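Local structure of penicillin-binding protein activator LpoA (Escherichia coli, 6DR3) at residues Q103-I114 against A128-L136. The protein regulates peptidoglycan synthesis as an outer-membrane lipoprotein that stimulates the transpeptidase activity of PBP1a, here represented by its amino-terminal domain. Sequence-based numbering, arbitrary orientation.
Sequences QNQQARYWQAKI and ALIAQEPLL
Segments 103-114 of helix 103-117 and 128-132 of helix 123-132 pack antiparallel, their axes 9.0 Å apart at an angle of 166°, with Ala107 level with Gln132 and Trp110 with Ala128. Gln132 enters the first helix as a knob among Ala107, Trp110, Gln111 and Ile114. Its CG lies anti to the backbone N (chi1 -173°), and the extended chain carries NE2 to two acceptors near its amide plane: Ala107 O at 3.0 Å and Gln111 OE1 at 2.9 Å, both nearly straight. Ala107 O also keeps its helical bond from Gln111 N, the two donors arriving from opposite faces of the carbonyl plane. Gln132 OE1 accepts from Asn144 ND2 of helix 138-153, so both ends of this buried amide are held; a water lies 2.7 Å from both Gln132 OE1 and Gln111 OE1. Trp110 is sandwiched: Ala131 CB makes a CH-pi contact 3.5 Å from the centroid of the six-membered ring, while the Tyr109 ring edge, through CE2, lies against the other face. Leu135, in the 3-10 turn, puts CD1 at the indole edge and 3.5 Å from Gln106 CB; at the other end Ile114 CD1 meets Leu129 CD2. Consecutive and joined by a short connection, the two helices form a hairpin of the kind that builds LpoA's TPR-like amino-terminal domain.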
ATOM      1  N   GLN A 103       0.963  -9.229  -8.113  1.00 41.69           N
ATOM      2  CA  GLN A 103       1.684  -8.137  -7.462  1.00 47.92           C
ATOM      3  C   GLN A 103       0.804  -6.902  -7.312  1.00 42.05           C
ATOM      4  O   GLN A 103       0.655  -6.364  -6.209  1.00 37.08           O
ATOM      5  CB  GLN A 103       2.954  -7.794  -8.242  1.00 57.72           C
ATOM      6  CG  GLN A 103       3.745  -6.648  -7.618  1.00 62.96           C
ATOM      7  CD  GLN A 103       5.119  -6.467  -8.231  1.00 72.02           C
ATOM      8  OE1 GLN A 103       6.138  -6.727  -7.590  1.00 73.47           O
ATOM      9  NE2 GLN A 103       5.154  -6.009  -9.476  1.00 76.97           N
ATOM     10  N   ASN A 104       0.226  -6.422  -8.419  1.00 53.34           N
ATOM     11  CA  ASN A 104      -0.667  -5.270  -8.343  1.00 47.31           C
ATOM     12  C   ASN A 104      -1.753  -5.484  -7.297  1.00 34.05           C
ATOM     13  O   ASN A 104      -2.082  -4.568  -6.535  1.00 24.81           O
ATOM     14  CB  ASN A 104      -1.297  -4.995  -9.709  1.00 55.43           C
ATOM     15  CG  ASN A 104      -2.500  -4.065  -9.620  1.00 59.23           C
ATOM     16  OD1 ASN A 104      -3.650  -4.505  -9.699  1.00 52.72           O
ATOM     17  ND2 ASN A 104      -2.236  -2.773  -9.446  1.00 57.18           N
ATOM     18  N   GLN A 105      -2.321  -6.692  -7.247  1.00 40.06           N
ATOM     19  CA  GLN A 105      -3.345  -6.990  -6.250  1.00 35.29           C
ATOM     20  C   GLN A 105      -2.753  -7.021  -4.846  1.00 32.06           C
ATOM     21  O   GLN A 105      -3.373  -6.525  -3.896  1.00 31.86           O
ATOM     22  CB  GLN A 105      -4.021  -8.323  -6.577  1.00 33.97           C
ATOM     23  CG  GLN A 105      -4.977  -8.260  -7.754  1.00 29.27           C
ATOM     24  CD  GLN A 105      -5.662  -9.587  -8.020  1.00 33.06           C
ATOM     25  OE1 GLN A 105      -5.069 -10.651  -7.851  1.00 37.96           O
ATOM     26  NE2 GLN A 105      -6.921  -9.530  -8.434  1.00 35.19           N
ATOM     27  N   GLN A 106      -1.558  -7.593  -4.694  1.00 32.09           N
ATOM     28  CA  GLN A 106      -0.902  -7.591  -3.390  1.00 31.49           C
ATOM     29  C   GLN A 106      -0.631  -6.169  -2.916  1.00 21.36           C
ATOM     30  O   GLN A 106      -0.830  -5.851  -1.737  1.00 25.28           O
ATOM     31  CB  GLN A 106       0.401  -8.388  -3.454  1.00 37.19           C
ATOM     32  CG  GLN A 106       0.200  -9.879  -3.657  1.00 48.67           C
ATOM     33  CD  GLN A 106       1.508 -10.634  -3.773  1.00 55.40           C
ATOM     34  OE1 GLN A 106       2.562 -10.142  -3.371  1.00 55.58           O
ATOM     35  NE2 GLN A 106       1.446 -11.838  -4.329  1.00 62.79           N
ATOM     36  N   ALA A 107      -0.175  -5.298  -3.819  1.00 23.07           N
ATOM     37  CA  ALA A 107       0.054  -3.907  -3.442  1.00 25.79           C
ATOM     38  C   ALA A 107      -1.234  -3.255  -2.958  1.00 23.02           C
ATOM     39  O   ALA A 107      -1.224  -2.485  -1.990  1.00 21.98           O
ATOM     40  CB  ALA A 107       0.638  -3.131  -4.623  1.00 26.84           C
ATOM     41  N   ARG A 108      -2.357  -3.554  -3.620  1.00 22.87           N
ATOM     42  CA  ARG A 108      -3.642  -3.015  -3.186  1.00 20.63           C
ATOM     43  C   ARG A 108      -4.130  -3.693  -1.913  1.00 20.44           C
ATOM     44  O   ARG A 108      -4.775  -3.049  -1.077  1.00 25.75           O
ATOM     45  CB  ARG A 108      -4.677  -3.169  -4.298  1.00 21.44           C
ATOM     46  CG  ARG A 108      -4.453  -2.247  -5.484  1.00 22.61           C
ATOM     47  CD  ARG A 108      -5.207  -2.742  -6.705  1.00 22.03           C
ATOM     48  NE  ARG A 108      -6.638  -2.889  -6.448  1.00 22.89           N
ATOM     49  CZ  ARG A 108      -7.460  -3.638  -7.180  1.00 26.29           C
ATOM     50  NH1 ARG A 108      -6.997  -4.323  -8.218  1.00 26.03           N
ATOM     51  NH2 ARG A 108      -8.748  -3.709  -6.870  1.00 24.24           N
ATOM     52  N   TYR A 109      -3.849  -4.987  -1.755  1.00 23.73           N
ATOM     53  CA  TYR A 109      -4.167  -5.668  -0.504  1.00 22.02           C
ATOM     54  C   TYR A 109      -3.502  -4.970   0.676  1.00 22.16           C
ATOM     55  O   TYR A 109      -4.150  -4.672   1.686  1.00 20.82           O
ATOM     56  CB  TYR A 109      -3.732  -7.134  -0.583  1.00 21.98           C
ATOM     57  CG  TYR A 109      -3.680  -7.830   0.758  1.00 25.41           C
ATOM     58  CD1 TYR A 109      -4.802  -8.456   1.283  1.00 26.79           C
ATOM     59  CD2 TYR A 109      -2.504  -7.861   1.500  1.00 28.92           C
ATOM     60  CE1 TYR A 109      -4.757  -9.093   2.509  1.00 30.92           C
ATOM     61  CE2 TYR A 109      -2.449  -8.493   2.726  1.00 31.25           C
ATOM     62  CZ  TYR A 109      -3.580  -9.105   3.228  1.00 34.66           C
ATOM     63  OH  TYR A 109      -3.526  -9.742   4.448  1.00 36.42           O
ATOM     64  N   TRP A 110      -2.201  -4.697   0.564  1.00 29.47           N
ATOM     65  CA  TRP A 110      -1.499  -4.031   1.656  1.00 27.94           C
ATOM     66  C   TRP A 110      -1.939  -2.583   1.809  1.00 26.09           C
ATOM     67  O   TRP A 110      -1.980  -2.068   2.933  1.00 25.58           O
ATOM     68  CB  TRP A 110       0.010  -4.112   1.434  1.00 28.98           C
ATOM     69  CG  TRP A 110       0.535  -5.508   1.556  1.00 23.96           C
ATOM     70  CD1 TRP A 110       1.027  -6.290   0.556  1.00 21.47           C
ATOM     71  CD2 TRP A 110       0.601  -6.296   2.750  1.00 27.48           C
ATOM     72  NE1 TRP A 110       1.404  -7.514   1.053  1.00 25.90           N
ATOM     73  CE2 TRP A 110       1.153  -7.542   2.400  1.00 28.04           C
ATOM     74  CE3 TRP A 110       0.251  -6.066   4.085  1.00 29.34           C
ATOM     75  CZ2 TRP A 110       1.365  -8.555   3.332  1.00 30.56           C
ATOM     76  CZ3 TRP A 110       0.463  -7.072   5.010  1.00 27.34           C
ATOM     77  CH2 TRP A 110       1.013  -8.301   4.630  1.00 25.63           C
ATOM     78  N   GLN A 111      -2.274  -1.906   0.709  1.00 23.47           N
ATOM     79  CA  GLN A 111      -2.814  -0.557   0.834  1.00 20.15           C
ATOM     80  C   GLN A 111      -4.118  -0.567   1.620  1.00 20.24           C
ATOM     81  O   GLN A 111      -4.384   0.347   2.410  1.00 20.63           O
ATOM     82  CB  GLN A 111      -3.026   0.064  -0.546  1.00 25.05           C
ATOM     83  CG  GLN A 111      -3.379   1.546  -0.498  1.00 25.34           C
ATOM     84  CD  GLN A 111      -2.245   2.399   0.046  1.00 26.47           C
ATOM     85  OE1 GLN A 111      -1.091   2.241  -0.350  1.00 25.02           O
ATOM     86  NE2 GLN A 111      -2.570   3.305   0.960  1.00 25.94           N
ATOM     87  N   ALA A 112      -4.946  -1.595   1.419  1.00 21.00           N
ATOM     88  CA  ALA A 112      -6.174  -1.716   2.198  1.00 23.94           C
ATOM     89  C   ALA A 112      -5.866  -1.892   3.678  1.00 24.51           C
ATOM     90  O   ALA A 112      -6.553  -1.325   4.536  1.00 24.15           O
ATOM     91  CB  ALA A 112      -7.013  -2.884   1.681  1.00 21.91           C
ATOM     92  N   LYS A 113      -4.832  -2.671   4.002  1.00 29.59           N
ATOM     93  CA  LYS A 113      -4.440  -2.819   5.399  1.00 32.39           C
ATOM     94  C   LYS A 113      -3.881  -1.513   5.948  1.00 28.97           C
ATOM     95  O   LYS A 113      -4.161  -1.146   7.094  1.00 28.40           O
ATOM     96  CB  LYS A 113      -3.418  -3.947   5.544  1.00 32.31           C
ATOM     97  CG  LYS A 113      -3.914  -5.293   5.041  1.00 37.65           C
ATOM     98  CD  LYS A 113      -3.271  -6.449   5.792  1.00 44.66           C
ATOM     99  CE  LYS A 113      -3.898  -6.643   7.165  1.00 50.92           C
ATOM    100  NZ  LYS A 113      -3.355  -7.840   7.863  1.00 52.07           N
ATOM    101  N   ILE A 114      -3.089  -0.799   5.146  1.00 27.32           N
ATOM    102  CA  ILE A 114      -2.591   0.510   5.561  1.00 27.40           C
ATOM    103  C   ILE A 114      -3.756   1.459   5.811  1.00 25.41           C
ATOM    104  O   ILE A 114      -3.824   2.130   6.848  1.00 28.07           O
ATOM    105  CB  ILE A 114      -1.617   1.070   4.507  1.00 25.92           C
ATOM    106  CG1 ILE A 114      -0.359   0.204   4.434  1.00 32.06           C
ATOM    107  CG2 ILE A 114      -1.236   2.517   4.827  1.00 29.27           C
ATOM    108  CD1 ILE A 114       0.479   0.444   3.198  1.00 33.32           C
ATOM    109  N   ALA A 128       2.737  -3.704   7.357  1.00 23.25           N
ATOM    110  CA  ALA A 128       1.997  -3.547   6.108  1.00 22.35           C
ATOM    111  C   ALA A 128       2.759  -2.658   5.133  1.00 23.60           C
ATOM    112  O   ALA A 128       2.863  -2.972   3.940  1.00 24.14           O
ATOM    113  CB  ALA A 128       0.608  -2.973   6.391  1.00 23.91           C
ATOM    114  N   LEU A 129       3.298  -1.540   5.622  1.00 23.79           N
ATOM    115  CA  LEU A 129       4.120  -0.684   4.773  1.00 24.83           C
ATOM    116  C   LEU A 129       5.345  -1.432   4.265  1.00 22.81           C
ATOM    117  O   LEU A 129       5.720  -1.304   3.093  1.00 19.90           O
ATOM    118  CB  LEU A 129       4.542   0.565   5.545  1.00 24.59           C
ATOM    119  CG  LEU A 129       3.437   1.584   5.817  1.00 27.75           C
ATOM    120  CD1 LEU A 129       3.856   2.532   6.926  1.00 26.96           C
ATOM    121  CD2 LEU A 129       3.110   2.358   4.550  1.00 24.83           C
ATOM    122  N   ILE A 130       5.978  -2.221   5.136  1.00 20.12           N
ATOM    123  CA  ILE A 130       7.188  -2.942   4.752  1.00 23.32           C
ATOM    124  C   ILE A 130       6.861  -4.034   3.741  1.00 25.91           C
ATOM    125  O   ILE A 130       7.625  -4.272   2.796  1.00 25.01           O
ATOM    126  CB  ILE A 130       7.881  -3.509   6.007  1.00 25.33           C
ATOM    127  CG1 ILE A 130       8.457  -2.364   6.842  1.00 26.51           C
ATOM    128  CG2 ILE A 130       8.988  -4.495   5.629  1.00 26.91           C
ATOM    129  CD1 ILE A 130       8.876  -2.767   8.238  1.00 30.86           C
ATOM    130  N   ALA A 131       5.727  -4.717   3.917  1.00 23.39           N
ATOM    131  CA  ALA A 131       5.347  -5.763   2.974  1.00 22.88           C
ATOM    132  C   ALA A 131       4.984  -5.185   1.611  1.00 24.96           C
ATOM    133  O   ALA A 131       5.184  -5.846   0.586  1.00 29.05           O
ATOM    134  CB  ALA A 131       4.176  -6.572   3.532  1.00 26.23           C
ATOM    135  N   GLN A 132       4.456  -3.960   1.579  1.00 25.63           N
ATOM    136  CA  GLN A 132       4.038  -3.350   0.323  1.00 26.52           C
ATOM    137  C   GLN A 132       5.206  -2.754  -0.453  1.00 25.80           C
ATOM    138  O   GLN A 132       5.195  -2.777  -1.688  1.00 23.50           O
ATOM    139  CB  GLN A 132       3.004  -2.258   0.593  1.00 29.31           C
ATOM    140  CG  GLN A 132       2.363  -1.669  -0.663  1.00 25.07           C
ATOM    141  CD  GLN A 132       1.682  -0.341  -0.395  1.00 24.30           C
ATOM    142  OE1 GLN A 132       2.279   0.568   0.183  1.00 21.25           O
ATOM    143  NE2 GLN A 132       0.423  -0.222  -0.811  1.00 24.98           N
ATOM    144  N   GLU A 133       6.208  -2.221   0.243  1.00 26.85           N
ATOM    145  CA  GLU A 133       7.259  -1.454  -0.421  1.00 27.03           C
ATOM    146  C   GLU A 133       7.915  -2.194  -1.581  1.00 28.97           C
ATOM    147  O   GLU A 133       8.116  -1.568  -2.636  1.00 23.63           O
ATOM    148  CB  GLU A 133       8.305  -1.025   0.618  1.00 27.76           C
ATOM    149  CG  GLU A 133       9.476  -0.232   0.047  1.00 30.99           C
ATOM    150  CD  GLU A 133      10.541  -1.114  -0.585  1.00 35.13           C
ATOM    151  OE1 GLU A 133      10.725  -2.257  -0.116  1.00 35.54           O
ATOM    152  OE2 GLU A 133      11.186  -0.667  -1.554  1.00 40.33           O
ATOM    153  N   PRO A 134       8.273  -3.476  -1.475  1.00 28.42           N
ATOM    154  CA  PRO A 134       8.910  -4.146  -2.622  1.00 27.10           C
ATOM    155  C   PRO A 134       8.014  -4.235  -3.846  1.00 29.92           C
ATOM    156  O   PRO A 134       8.521  -4.445  -4.954  1.00 30.65           O
ATOM    157  CB  PRO A 134       9.251  -5.542  -2.077  1.00 25.27           C
ATOM    158  CG  PRO A 134       9.182  -5.418  -0.591  1.00 30.98           C
ATOM    159  CD  PRO A 134       8.155  -4.374  -0.315  1.00 29.99           C
ATOM    160  N   LEU A 135       6.701  -4.085  -3.683  1.00 28.61           N
ATOM    161  CA  LEU A 135       5.764  -4.195  -4.793  1.00 32.55           C
ATOM    162  C   LEU A 135       5.567  -2.884  -5.545  1.00 35.30           C
ATOM    163  O   LEU A 135       4.955  -2.893  -6.618  1.00 36.31           O
ATOM    164  CB  LEU A 135       4.405  -4.684  -4.278  1.00 33.80           C
ATOM    165  CG  LEU A 135       4.433  -5.837  -3.268  1.00 38.33           C
ATOM    166  CD1 LEU A 135       3.028  -6.157  -2.776  1.00 41.03           C
ATOM    167  CD2 LEU A 135       5.084  -7.074  -3.865  1.00 42.19           C
ATOM    168  N   LEU A 136       6.073  -1.771  -5.023  1.00 34.26           N
ATOM    169  CA  LEU A 136       5.795  -0.451  -5.572  1.00 32.55           C
ATOM    170  C   LEU A 136       6.901  -0.019  -6.527  1.00 33.63           C
ATOM    171  O   LEU A 136       8.078  -0.326  -6.313  1.00 33.55           O
ATOM    172  CB  LEU A 136       5.660   0.582  -4.449  1.00 27.82           C
ATOM    173  CG  LEU A 136       4.587   0.305  -3.395  1.00 26.05           C
ATOM    174  CD1 LEU A 136       4.711   1.299  -2.246  1.00 30.07           C
ATOM    175  CD2 LEU A 136       3.202   0.368  -4.017  1.00 27.19           C
TER
HETATM  176  O   HOH W   1       1.490   3.107   0.017  1.00 23.77           O